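LbaCas13a H328A (C2c2) (Lachnospiraceae bacterium NK4A179, PDB 5WLH) is a CRISPR-associated, RNA-guided ribonuclease that binds pre-crRNA and, as in other Cas13a enzymes, probably cleaves target RNA. Local coordinates at residues Pro249-Ile260 / Ala450-Ala459; Tyr803-Leu811 / Gln930-Arg938. All coordinates share one frame; numbering follows the deposited sequence.

Overall arrangement
Both contacts join parts of the chain that are distant in sequence, and both touch the bound RNA, through 450-459 and 930-938. In contact 1 a beta hairpin packs on the end of helix 429-458. In contact 2 helix 805-813 and the residues just before it meet helix 915-941. Their centres are about 30 Å apart and their nearest atoms about 9 Å, so they do not touch each other. Helix 486-517 lies beside both: Lys453 and Tyr458 of contact 1 and Tyr931 and Ile935 of contact 2 pack on it. The RNA also links them. Lys453 holds the phosphate of U27 of chain B, while Gln930 and Tyr931 hold A25 of chain B, two nucleotides earlier.

Contact 1: residues Pro249-Ile260 / Ala450-Ala459; sequences PVQPEGDGKFAI and AMGKAVYNYA. With nucleotides of chain B.
Phe258 lays one ring face on Ala454. The methyl carbon CB of Ala454 stands 3.8 Å from the centroid of the Phe258 ring and only 6° off the ring normal, a CH-pi contact. The far edge of the same ring runs on to the end of the helix. There CZ of Phe258 meets CB of Tyr458 at 3.8 Å, near the ring plane, and the two aromatic side chains cross at about a right angle. Val250, on the other strand, spreads its two methyls along one turn of the helix. Val250 CG1, anti to the backbone N (chi1 168°), reaches Ala454 CB at 3.7 Å. Val250 CG2 turns to Ala450 and lies 3.9 Å from its CB. The axis of strand 258-260 passes 8.3 Å from that of helix 450-458, and the small alanines are consistent with this close approach. No hydrogen bond crosses this apolar interface. Lys453 leaves the helix in another direction. Its extended chain carries Lys453 NZ to OP2 of U27 of chain B, a 2.7 Å hydrogen bond, and Tyr489 adds a cation-pi contact. This is a two-stranded antiparallel beta hairpin packed on a helix whose lysine binds the pre-crRNA backbone.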
loop_
_atom_site.group_PDB
_atom_site.type_symbol
_atom_site.label_atom_id
_atom_site.label_comp_id
_atom_site.label_asym_id
_atom_site.label_seq_id
_atom_site.Cartn_x
_atom_site.Cartn_y
_atom_site.Cartn_z
ATOM N N PRO A 249 20.955 -0.432 0.389
ATOM C CA PRO A 249 21.172 -1.618 1.247
ATOM C C PRO A 249 22.277 -2.547 0.766
ATOM O O PRO A 249 22.938 -3.190 1.595
ATOM C CB PRO A 249 19.817 -2.344 1.204
ATOM C CG PRO A 249 18.831 -1.384 0.645
ATOM C CD PRO A 249 19.598 -0.390 -0.185
ATOM N N VAL A 250 22.468 -2.665 -0.548
ATOM C CA VAL A 250 23.401 -3.625 -1.130
ATOM C C VAL A 250 24.181 -2.933 -2.235
ATOM O O VAL A 250 23.631 -2.106 -2.969
ATOM C CB VAL A 250 22.640 -4.853 -1.667
ATOM C CG1 VAL A 250 23.561 -5.735 -2.536
ATOM C CG2 VAL A 250 22.016 -5.644 -0.495
ATOM N N GLN A 251 25.472 -3.240 -2.332
ATOM C CA GLN A 251 26.306 -2.682 -3.385
ATOM C C GLN A 251 27.331 -3.721 -3.795
ATOM O O GLN A 251 27.636 -4.639 -3.027
ATOM C CB GLN A 251 27.030 -1.397 -2.947
ATOM C CG GLN A 251 26.132 -0.182 -2.705
ATOM C CD GLN A 251 25.546 0.382 -3.992
ATOM O OE1 GLN A 251 25.717 -0.181 -5.076
ATOM N NE2 GLN A 251 24.828 1.493 -3.869
ATOM N N PRO A 252 27.879 -3.608 -4.993
ATOM C CA PRO A 252 28.948 -4.527 -5.386
ATOM C C PRO A 252 30.248 -4.197 -4.674
ATOM O O PRO A 252 30.549 -3.037 -4.377
ATOM C CB PRO A 252 29.062 -4.321 -6.900
ATOM C CG PRO A 252 28.431 -3.014 -7.177
ATOM C CD PRO A 252 27.434 -2.742 -6.096
ATOM N N GLU A 253 31.010 -5.251 -4.379
ATOM C CA GLU A 253 32.333 -5.130 -3.784
ATOM C C GLU A 253 33.383 -5.156 -4.894
ATOM O O GLU A 253 33.060 -4.979 -6.070
ATOM C CB GLU A 253 32.580 -6.250 -2.771
ATOM C CG GLU A 253 31.504 -6.447 -1.747
ATOM C CD GLU A 253 32.013 -7.195 -0.532
ATOM O OE1 GLU A 253 32.398 -6.520 0.440
ATOM O OE2 GLU A 253 32.029 -8.450 -0.542
ATOM N N GLY A 254 34.644 -5.406 -4.534
ATOM C CA GLY A 254 35.706 -5.378 -5.529
ATOM C C GLY A 254 35.549 -6.457 -6.582
ATOM O O GLY A 254 35.659 -6.193 -7.781
ATOM N N ASP A 255 35.272 -7.682 -6.152
ATOM C CA ASP A 255 35.209 -8.833 -7.041
ATOM C C ASP A 255 33.909 -8.919 -7.834
ATOM O O ASP A 255 33.594 -9.996 -8.359
ATOM C CB ASP A 255 35.415 -10.118 -6.235
ATOM C CG ASP A 255 34.782 -10.047 -4.856
ATOM O OD1 ASP A 255 34.132 -9.022 -4.553
ATOM O OD2 ASP A 255 34.943 -11.009 -4.076
ATOM N N GLY A 256 33.152 -7.827 -7.938
ATOM C CA GLY A 256 31.876 -7.880 -8.632
ATOM C C GLY A 256 30.866 -8.783 -7.960
ATOM O O GLY A 256 30.097 -9.466 -8.649
ATOM N N LYS A 257 30.886 -8.840 -6.627
ATOM C CA LYS A 257 29.926 -9.592 -5.830
ATOM C C LYS A 257 29.058 -8.611 -5.061
ATOM O O LYS A 257 29.563 -7.628 -4.514
ATOM C CB LYS A 257 30.624 -10.521 -4.836
ATOM C CG LYS A 257 31.569 -11.538 -5.484
ATOM C CD LYS A 257 30.853 -12.314 -6.574
ATOM C CE LYS A 257 31.799 -13.202 -7.377
ATOM N NZ LYS A 257 31.037 -13.948 -8.429
ATOM N N PHE A 258 27.757 -8.872 -5.016
ATOM C CA PHE A 258 26.868 -8.034 -4.219
ATOM C C PHE A 258 26.986 -8.431 -2.750
ATOM O O PHE A 258 27.030 -9.617 -2.424
ATOM C CB PHE A 258 25.412 -8.215 -4.668
ATOM C CG PHE A 258 25.018 -7.408 -5.871
ATOM C CD1 PHE A 258 25.224 -6.037 -5.917
ATOM C CD2 PHE A 258 24.384 -8.023 -6.938
ATOM C CE1 PHE A 258 24.812 -5.302 -7.015
ATOM C CE2 PHE A 258 23.974 -7.295 -8.029
ATOM C CZ PHE A 258 24.189 -5.929 -8.066
ATOM N N ALA A 259 27.017 -7.435 -1.866
ATOM C CA ALA A 259 26.989 -7.684 -0.430
ATOM C C ALA A 259 26.292 -6.513 0.245
ATOM O O ALA A 259 26.147 -5.438 -0.351
ATOM C CB ALA A 259 28.392 -7.861 0.142
ATOM N N ILE A 260 25.888 -6.716 1.510
ATOM C CA ILE A 260 25.281 -5.606 2.242
ATOM C C ILE A 260 26.284 -4.470 2.308
ATOM O O ILE A 260 27.497 -4.685 2.446
ATOM C CB ILE A 260 24.814 -6.027 3.648
ATOM C CG1 ILE A 260 26.014 -6.495 4.498
ATOM C CG2 ILE A 260 23.686 -7.064 3.537
ATOM C CD1 ILE A 260 25.694 -6.733 5.972
ATOM N N ALA A 450 17.412 -8.601 0.796
ATOM C CA ALA A 450 17.979 -7.440 0.114
ATOM C C ALA A 450 19.055 -7.866 -0.867
ATOM O O ALA A 450 19.150 -7.320 -1.966
ATOM C CB ALA A 450 18.544 -6.441 1.115
ATOM N N MET A 451 19.867 -8.854 -0.484
ATOM C CA MET A 451 20.849 -9.412 -1.420
ATOM C C MET A 451 20.166 -10.035 -2.632
ATOM O O MET A 451 20.578 -9.800 -3.775
ATOM C CB MET A 451 21.722 -10.444 -0.697
ATOM C CG MET A 451 22.634 -9.828 0.338
ATOM S SD MET A 451 23.528 -11.131 1.219
ATOM C CE MET A 451 24.462 -11.855 -0.161
ATOM N N GLY A 452 19.123 -10.845 -2.403
ATOM C CA GLY A 452 18.427 -11.467 -3.517
ATOM C C GLY A 452 17.780 -10.459 -4.437
ATOM O O GLY A 452 17.746 -10.654 -5.653
ATOM N N LYS A 453 17.271 -9.362 -3.872
ATOM C CA LYS A 453 16.716 -8.290 -4.689
ATOM C C LYS A 453 17.763 -7.728 -5.641
ATOM O O LYS A 453 17.493 -7.509 -6.828
ATOM C CB LYS A 453 16.188 -7.175 -3.787
ATOM C CG LYS A 453 15.747 -5.943 -4.562
ATOM C CD LYS A 453 15.142 -4.930 -3.619
ATOM C CE LYS A 453 14.483 -3.786 -4.394
ATOM N NZ LYS A 453 13.801 -2.869 -3.429
ATOM N N ALA A 454 18.968 -7.470 -5.140
ATOM C CA ALA A 454 20.015 -6.988 -6.046
ATOM C C ALA A 454 20.421 -8.054 -7.068
ATOM O O ALA A 454 20.597 -7.750 -8.257
ATOM C CB ALA A 454 21.225 -6.510 -5.239
ATOM N N VAL A 455 20.568 -9.304 -6.632
ATOM C CA VAL A 455 20.984 -10.366 -7.556
ATOM C C VAL A 455 19.923 -10.580 -8.626
ATOM O O VAL A 455 20.226 -10.664 -9.820
ATOM C CB VAL A 455 21.266 -11.667 -6.784
ATOM C CG1 VAL A 455 21.429 -12.848 -7.754
ATOM C CG2 VAL A 455 22.490 -11.505 -5.919
ATOM N N TYR A 456 18.654 -10.672 -8.212
ATOM C CA TYR A 456 17.581 -10.919 -9.166
ATOM C C TYR A 456 17.498 -9.823 -10.219
ATOM O O TYR A 456 17.287 -10.099 -11.409
ATOM C CB TYR A 456 16.236 -11.004 -8.448
ATOM C CG TYR A 456 15.086 -11.223 -9.408
ATOM C CD1 TYR A 456 14.923 -12.454 -10.039
ATOM C CD2 TYR A 456 14.172 -10.218 -9.687
ATOM C CE1 TYR A 456 13.874 -12.673 -10.908
ATOM C CE2 TYR A 456 13.113 -10.434 -10.562
ATOM C CZ TYR A 456 12.985 -11.668 -11.176
ATOM O OH TYR A 456 11.953 -11.917 -12.044
ATOM N N ASN A 457 17.622 -8.573 -9.794
ATOM C CA ASN A 457 17.385 -7.489 -10.725
ATOM C C ASN A 457 18.601 -7.196 -11.586
ATOM O O ASN A 457 18.445 -6.788 -12.743
ATOM C CB ASN A 457 16.948 -6.247 -9.956
ATOM C CG ASN A 457 15.499 -6.344 -9.538
ATOM O OD1 ASN A 457 14.608 -6.154 -10.359
ATOM N ND2 ASN A 457 15.256 -6.709 -8.293
ATOM N N TYR A 458 19.796 -7.412 -11.066
ATOM C CA TYR A 458 20.993 -6.941 -11.733
ATOM C C TYR A 458 22.034 -8.007 -12.049
ATOM O O TYR A 458 23.026 -7.680 -12.712
ATOM C CB TYR A 458 21.653 -5.836 -10.899
ATOM C CG TYR A 458 20.722 -4.686 -10.600
ATOM C CD1 TYR A 458 19.942 -4.119 -11.606
ATOM C CD2 TYR A 458 20.620 -4.172 -9.316
ATOM C CE1 TYR A 458 19.087 -3.068 -11.345
ATOM C CE2 TYR A 458 19.761 -3.110 -9.042
ATOM C CZ TYR A 458 18.997 -2.581 -10.054
ATOM O OH TYR A 458 18.151 -1.536 -9.803
ATOM N N ALA A 459 21.858 -9.251 -11.607
ATOM C CA ALA A 459 22.874 -10.269 -11.864
ATOM C C ALA A 459 22.276 -11.542 -12.454
ATOM O O ALA A 459 22.854 -12.624 -12.307
ATOM C CB ALA A 459 23.667 -10.592 -10.594
ATOM P P U B 27 14.216 -0.568 -0.759
ATOM O OP1 U B 27 14.673 -0.024 0.516
ATOM O OP2 U B 27 14.919 -1.771 -1.280
ATOM O "O5'" U B 27 12.677 -0.915 -0.627
ATOM C "C5'" U B 27 12.247 -2.004 0.163
ATOM C "C4'" U B 27 10.838 -1.744 0.610
ATOM O "O4'" U B 27 10.865 -0.764 1.678
ATOM C "C3'" U B 27 9.911 -1.158 -0.474
ATOM O "O3'" U B 27 8.637 -1.762 -0.368
ATOM C "C2'" U B 27 9.750 0.293 -0.031
ATOM O "O2'" U B 27 8.555 0.912 -0.472
ATOM C "C1'" U B 27 9.789 0.109 1.476
ATOM N N1 U B 27 9.919 1.324 2.288
ATOM C C2 U B 27 9.327 1.278 3.547
ATOM O O2 U B 27 8.809 0.271 3.988
ATOM N N3 U B 27 9.400 2.444 4.280
ATOM C C4 U B 27 9.985 3.621 3.866
ATOM O O4 U B 27 9.970 4.602 4.623
ATOM C C5 U B 27 10.541 3.586 2.544
ATOM C C6 U B 27 10.488 2.473 1.808
#

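Contact 2: residues Tyr803-Leu811 / Gln930-Arg938; sequences YTLAQICQL and QYVWDIYRR. With nucleotides of chain B.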
loop_
_atom_site.group_PDB
_atom_site.type_symbol
_atom_site.label_atom_id
_atom_site.label_comp_id
_atom_site.label_asym_id
_atom_site.label_seq_id
_atom_site.Cartn_x
_atom_site.Cartn_y
_atom_site.Cartn_z
ATOM N N TYR A 803 5.683 21.116 -20.320
ATOM C CA TYR A 803 4.961 20.259 -19.387
ATOM C C TYR A 803 3.465 20.411 -19.598
ATOM O O TYR A 803 2.931 21.526 -19.569
ATOM C CB TYR A 803 5.310 20.606 -17.935
ATOM C CG TYR A 803 6.609 20.013 -17.416
ATOM C CD1 TYR A 803 7.152 18.864 -17.972
ATOM C CD2 TYR A 803 7.290 20.612 -16.360
ATOM C CE1 TYR A 803 8.349 18.325 -17.493
ATOM C CE2 TYR A 803 8.481 20.085 -15.873
ATOM C CZ TYR A 803 9.005 18.943 -16.442
ATOM O OH TYR A 803 10.192 18.426 -15.958
ATOM N N THR A 804 2.789 19.287 -19.806
ATOM C CA THR A 804 1.346 19.300 -19.948
ATOM C C THR A 804 0.692 19.779 -18.657
ATOM O O THR A 804 1.324 19.867 -17.604
ATOM C CB THR A 804 0.842 17.903 -20.300
ATOM O OG1 THR A 804 1.101 17.025 -19.198
ATOM C CG2 THR A 804 1.568 17.384 -21.506
ATOM N N LEU A 805 -0.603 20.101 -18.751
ATOM C CA LEU A 805 -1.370 20.410 -17.548
ATOM C C LEU A 805 -1.320 19.247 -16.567
ATOM O O LEU A 805 -1.176 19.450 -15.354
ATOM C CB LEU A 805 -2.819 20.741 -17.910
ATOM C CG LEU A 805 -3.815 20.938 -16.760
ATOM C CD1 LEU A 805 -3.423 22.097 -15.854
ATOM C CD2 LEU A 805 -5.219 21.172 -17.313
ATOM N N ALA A 806 -1.443 18.022 -17.073
ATOM C CA ALA A 806 -1.335 16.870 -16.182
ATOM C C ALA A 806 0.003 16.875 -15.459
ATOM O O ALA A 806 0.064 16.614 -14.256
ATOM C CB ALA A 806 -1.514 15.578 -16.978
ATOM N N GLN A 807 1.087 17.185 -16.178
ATOM C CA GLN A 807 2.409 17.159 -15.559
ATOM C C GLN A 807 2.589 18.292 -14.565
ATOM O O GLN A 807 3.255 18.112 -13.541
ATOM C CB GLN A 807 3.491 17.181 -16.638
ATOM C CG GLN A 807 3.462 15.902 -17.475
ATOM C CD GLN A 807 4.326 15.948 -18.717
ATOM O OE1 GLN A 807 4.490 16.997 -19.352
ATOM N NE2 GLN A 807 4.874 14.802 -19.079
ATOM N N ILE A 808 1.973 19.449 -14.817
ATOM C CA ILE A 808 1.953 20.487 -13.793
ATOM C C ILE A 808 1.208 19.995 -12.556
ATOM O O ILE A 808 1.673 20.169 -11.423
ATOM C CB ILE A 808 1.343 21.787 -14.352
ATOM C CG1 ILE A 808 2.205 22.309 -15.497
ATOM C CG2 ILE A 808 1.233 22.811 -13.250
ATOM C CD1 ILE A 808 1.522 23.375 -16.342
ATOM N N CYS A 809 0.042 19.360 -12.754
ATOM C CA CYS A 809 -0.713 18.832 -11.620
ATOM C C CYS A 809 0.106 17.825 -10.833
ATOM O O CYS A 809 0.090 17.831 -9.599
ATOM C CB CYS A 809 -2.003 18.159 -12.082
ATOM S SG CYS A 809 -3.285 19.275 -12.677
ATOM N N GLN A 810 0.796 16.928 -11.536
ATOM C CA GLN A 810 1.573 15.901 -10.849
ATOM C C GLN A 810 2.690 16.523 -10.022
ATOM O O GLN A 810 2.921 16.125 -8.873
ATOM C CB GLN A 810 2.145 14.916 -11.868
ATOM C CG GLN A 810 1.088 14.156 -12.629
ATOM C CD GLN A 810 1.612 13.567 -13.913
ATOM O OE1 GLN A 810 2.762 13.789 -14.291
ATOM N NE2 GLN A 810 0.784 12.783 -14.577
ATOM N N LEU A 811 3.381 17.513 -10.584
ATOM C CA LEU A 811 4.485 18.137 -9.868
ATOM C C LEU A 811 3.982 18.951 -8.687
ATOM O O LEU A 811 4.669 19.041 -7.664
ATOM C CB LEU A 811 5.313 18.999 -10.818
ATOM C CG LEU A 811 6.051 18.178 -11.879
ATOM C CD1 LEU A 811 6.791 19.081 -12.838
ATOM C CD2 LEU A 811 7.003 17.177 -11.233
ATOM N N GLN A 930 3.501 7.208 -14.754
ATOM C CA GLN A 930 3.907 8.488 -14.191
ATOM C C GLN A 930 5.115 8.333 -13.289
ATOM O O GLN A 930 5.990 9.200 -13.273
ATOM C CB GLN A 930 2.758 9.113 -13.404
ATOM C CG GLN A 930 2.930 10.618 -13.193
ATOM C CD GLN A 930 3.783 10.972 -12.004
ATOM O OE1 GLN A 930 3.924 10.176 -11.066
ATOM N NE2 GLN A 930 4.326 12.205 -12.003
ATOM N N TYR A 931 5.146 7.261 -12.487
ATOM C CA TYR A 931 6.276 7.027 -11.591
ATOM C C TYR A 931 7.561 6.842 -12.391
ATOM O O TYR A 931 8.581 7.482 -12.118
ATOM C CB TYR A 931 5.964 5.803 -10.719
ATOM C CG TYR A 931 6.867 5.499 -9.542
ATOM C CD1 TYR A 931 7.834 6.397 -9.088
ATOM C CD2 TYR A 931 6.728 4.290 -8.870
ATOM C CE1 TYR A 931 8.651 6.076 -8.000
ATOM C CE2 TYR A 931 7.516 3.976 -7.802
ATOM C CZ TYR A 931 8.479 4.855 -7.372
ATOM O OH TYR A 931 9.255 4.478 -6.300
ATOM N N VAL A 932 7.510 6.015 -13.427
ATOM C CA VAL A 932 8.704 5.800 -14.238
ATOM C C VAL A 932 9.146 7.114 -14.871
ATOM O O VAL A 932 10.336 7.441 -14.887
ATOM C CB VAL A 932 8.434 4.709 -15.289
ATOM C CG1 VAL A 932 9.562 4.648 -16.313
ATOM C CG2 VAL A 932 8.231 3.332 -14.605
ATOM N N TRP A 933 8.196 7.887 -15.401
ATOM C CA TRP A 933 8.547 9.185 -15.974
ATOM C C TRP A 933 9.207 10.077 -14.930
ATOM O O TRP A 933 10.214 10.741 -15.207
ATOM C CB TRP A 933 7.282 9.839 -16.540
ATOM C CG TRP A 933 7.387 11.313 -16.917
ATOM C CD1 TRP A 933 7.733 11.831 -18.148
ATOM C CD2 TRP A 933 7.106 12.434 -16.077
ATOM N NE1 TRP A 933 7.689 13.210 -18.109
ATOM C CE2 TRP A 933 7.323 13.605 -16.849
ATOM C CE3 TRP A 933 6.706 12.571 -14.745
ATOM C CZ2 TRP A 933 7.136 14.884 -16.330
ATOM C CZ3 TRP A 933 6.534 13.841 -14.228
ATOM C CH2 TRP A 933 6.747 14.987 -15.025
ATOM N N ASP A 934 8.660 10.086 -13.715
ATOM C CA ASP A 934 9.167 10.984 -12.686
ATOM C C ASP A 934 10.572 10.588 -12.247
ATOM O O ASP A 934 11.412 11.453 -11.961
ATOM C CB ASP A 934 8.202 10.987 -11.499
ATOM C CG ASP A 934 8.534 12.067 -10.496
ATOM O OD1 ASP A 934 8.392 13.258 -10.849
ATOM O OD2 ASP A 934 8.935 11.731 -9.363
ATOM N N ILE A 935 10.846 9.287 -12.189
ATOM C CA ILE A 935 12.184 8.821 -11.830
ATOM C C ILE A 935 13.198 9.262 -12.872
ATOM O O ILE A 935 14.280 9.761 -12.540
ATOM C CB ILE A 935 12.210 7.297 -11.678
ATOM C CG1 ILE A 935 11.274 6.841 -10.546
ATOM C CG2 ILE A 935 13.660 6.847 -11.400
ATOM C CD1 ILE A 935 10.841 5.383 -10.698
ATOM N N TYR A 936 12.885 9.027 -14.147
ATOM C CA TYR A 936 13.817 9.422 -15.189
ATOM C C TYR A 936 13.994 10.932 -15.198
ATOM O O TYR A 936 15.096 11.437 -15.436
ATOM C CB TYR A 936 13.322 8.914 -16.533
ATOM C CG TYR A 936 13.648 7.448 -16.735
ATOM C CD1 TYR A 936 14.964 6.997 -16.700
ATOM C CD2 TYR A 936 12.645 6.515 -16.929
ATOM C CE1 TYR A 936 15.265 5.658 -16.870
ATOM C CE2 TYR A 936 12.942 5.168 -17.108
ATOM C CZ TYR A 936 14.244 4.752 -17.073
ATOM O OH TYR A 936 14.541 3.423 -17.250
ATOM N N ARG A 937 12.909 11.665 -14.945
ATOM C CA ARG A 937 12.988 13.118 -14.862
ATOM C C ARG A 937 13.985 13.547 -13.794
ATOM O O ARG A 937 14.836 14.415 -14.027
ATOM C CB ARG A 937 11.602 13.683 -14.554
ATOM C CG ARG A 937 11.536 15.189 -14.427
ATOM C CD ARG A 937 10.123 15.605 -13.977
ATOM N NE ARG A 937 9.821 15.219 -12.600
ATOM C CZ ARG A 937 10.301 15.822 -11.515
ATOM N NH1 ARG A 937 11.129 16.858 -11.629
ATOM N NH2 ARG A 937 9.969 15.379 -10.308
ATOM N N ARG A 938 13.887 12.947 -12.604
ATOM C CA ARG A 938 14.756 13.332 -11.502
ATOM C C ARG A 938 16.171 12.803 -11.693
ATOM O O ARG A 938 17.139 13.504 -11.382
ATOM C CB ARG A 938 14.148 12.866 -10.171
ATOM C CG ARG A 938 12.909 13.691 -9.770
ATOM C CD ARG A 938 12.337 13.256 -8.414
ATOM N NE ARG A 938 11.523 12.041 -8.544
ATOM C CZ ARG A 938 11.934 10.829 -8.184
ATOM N NH1 ARG A 938 13.146 10.664 -7.683
ATOM N NH2 ARG A 938 11.134 9.776 -8.333
ATOM P P A B 25 10.887 9.932 -0.723
ATOM O OP1 A B 25 11.723 10.696 -1.696
ATOM O OP2 A B 25 10.348 10.611 0.477
ATOM O "O5'" A B 25 9.676 9.317 -1.541
ATOM C "C5'" A B 25 8.784 8.377 -0.957
ATOM C "C4'" A B 25 8.499 7.247 -1.908
ATOM O "O4'" A B 25 7.635 7.708 -2.984
ATOM C "C3'" A B 25 9.731 6.636 -2.581
ATOM O "O3'" A B 25 9.535 5.232 -2.696
ATOM C "C2'" A B 25 9.685 7.221 -3.984
ATOM O "O2'" A B 25 10.332 6.432 -4.963
ATOM C "C1'" A B 25 8.183 7.286 -4.218
ATOM N N9 A B 25 7.798 8.188 -5.295
ATOM C C8 A B 25 8.436 9.340 -5.689
ATOM N N7 A B 25 7.884 9.903 -6.739
ATOM C C5 A B 25 6.829 9.056 -7.045
ATOM C C6 A B 25 5.858 9.099 -8.052
ATOM N N6 A B 25 5.810 10.077 -8.959
ATOM N N1 A B 25 4.954 8.100 -8.104
ATOM C C2 A B 25 5.007 7.120 -7.194
ATOM N N3 A B 25 5.884 6.977 -6.199
ATOM C C4 A B 25 6.769 7.988 -6.181
HETATM O O HOH W 1 11.913 18.499 -13.727
#
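Trp933 is the centre of the contact, with Tyr803, Gln807, Gln810 and Leu811 grouped about it. Its edge points to the face of Tyr803 in an offset edge-to-face pair, planes 72° apart, and CZ2 of Trp933 lies 3.8 Å from CE1 of Tyr803. The amide plane of Gln807 is nearly parallel to the indole. Gln807 OE1 accepts from Thr804 N, which helps fix its rotation, while Thr804 OG1 caps Gln807 N: a capping box. The buried glutamine pair is also tight: Gln930 CG lies 3.3 Å from Gln810 CD. Gln930 NE2 gives Gln810 OE1 a weak bond, and Gln810 NE2 is held by Ser673. Leu811 CD2 sits over one face of the Arg937 guanidinium, 3.6 Å from Arg937 CZ. Arg937 NE and NH2 form a side-on salt bridge to Asp934 OD1, and Arg938 takes OD2. The looser side is the rim, where a water bridges Tyr803 OH and Arg937 NH1. The Gln930 chain bends at chi2 (-85°), setting its amide between Gln810 and the RNA. Gln930 OE1 accepts from N6 of A25 of chain B at 2.8 Å. The Tyr931 ring lies over this base. A steeply crossed helix pair, 76° between axes, thus borders an adenine-binding site for the pre-crRNA.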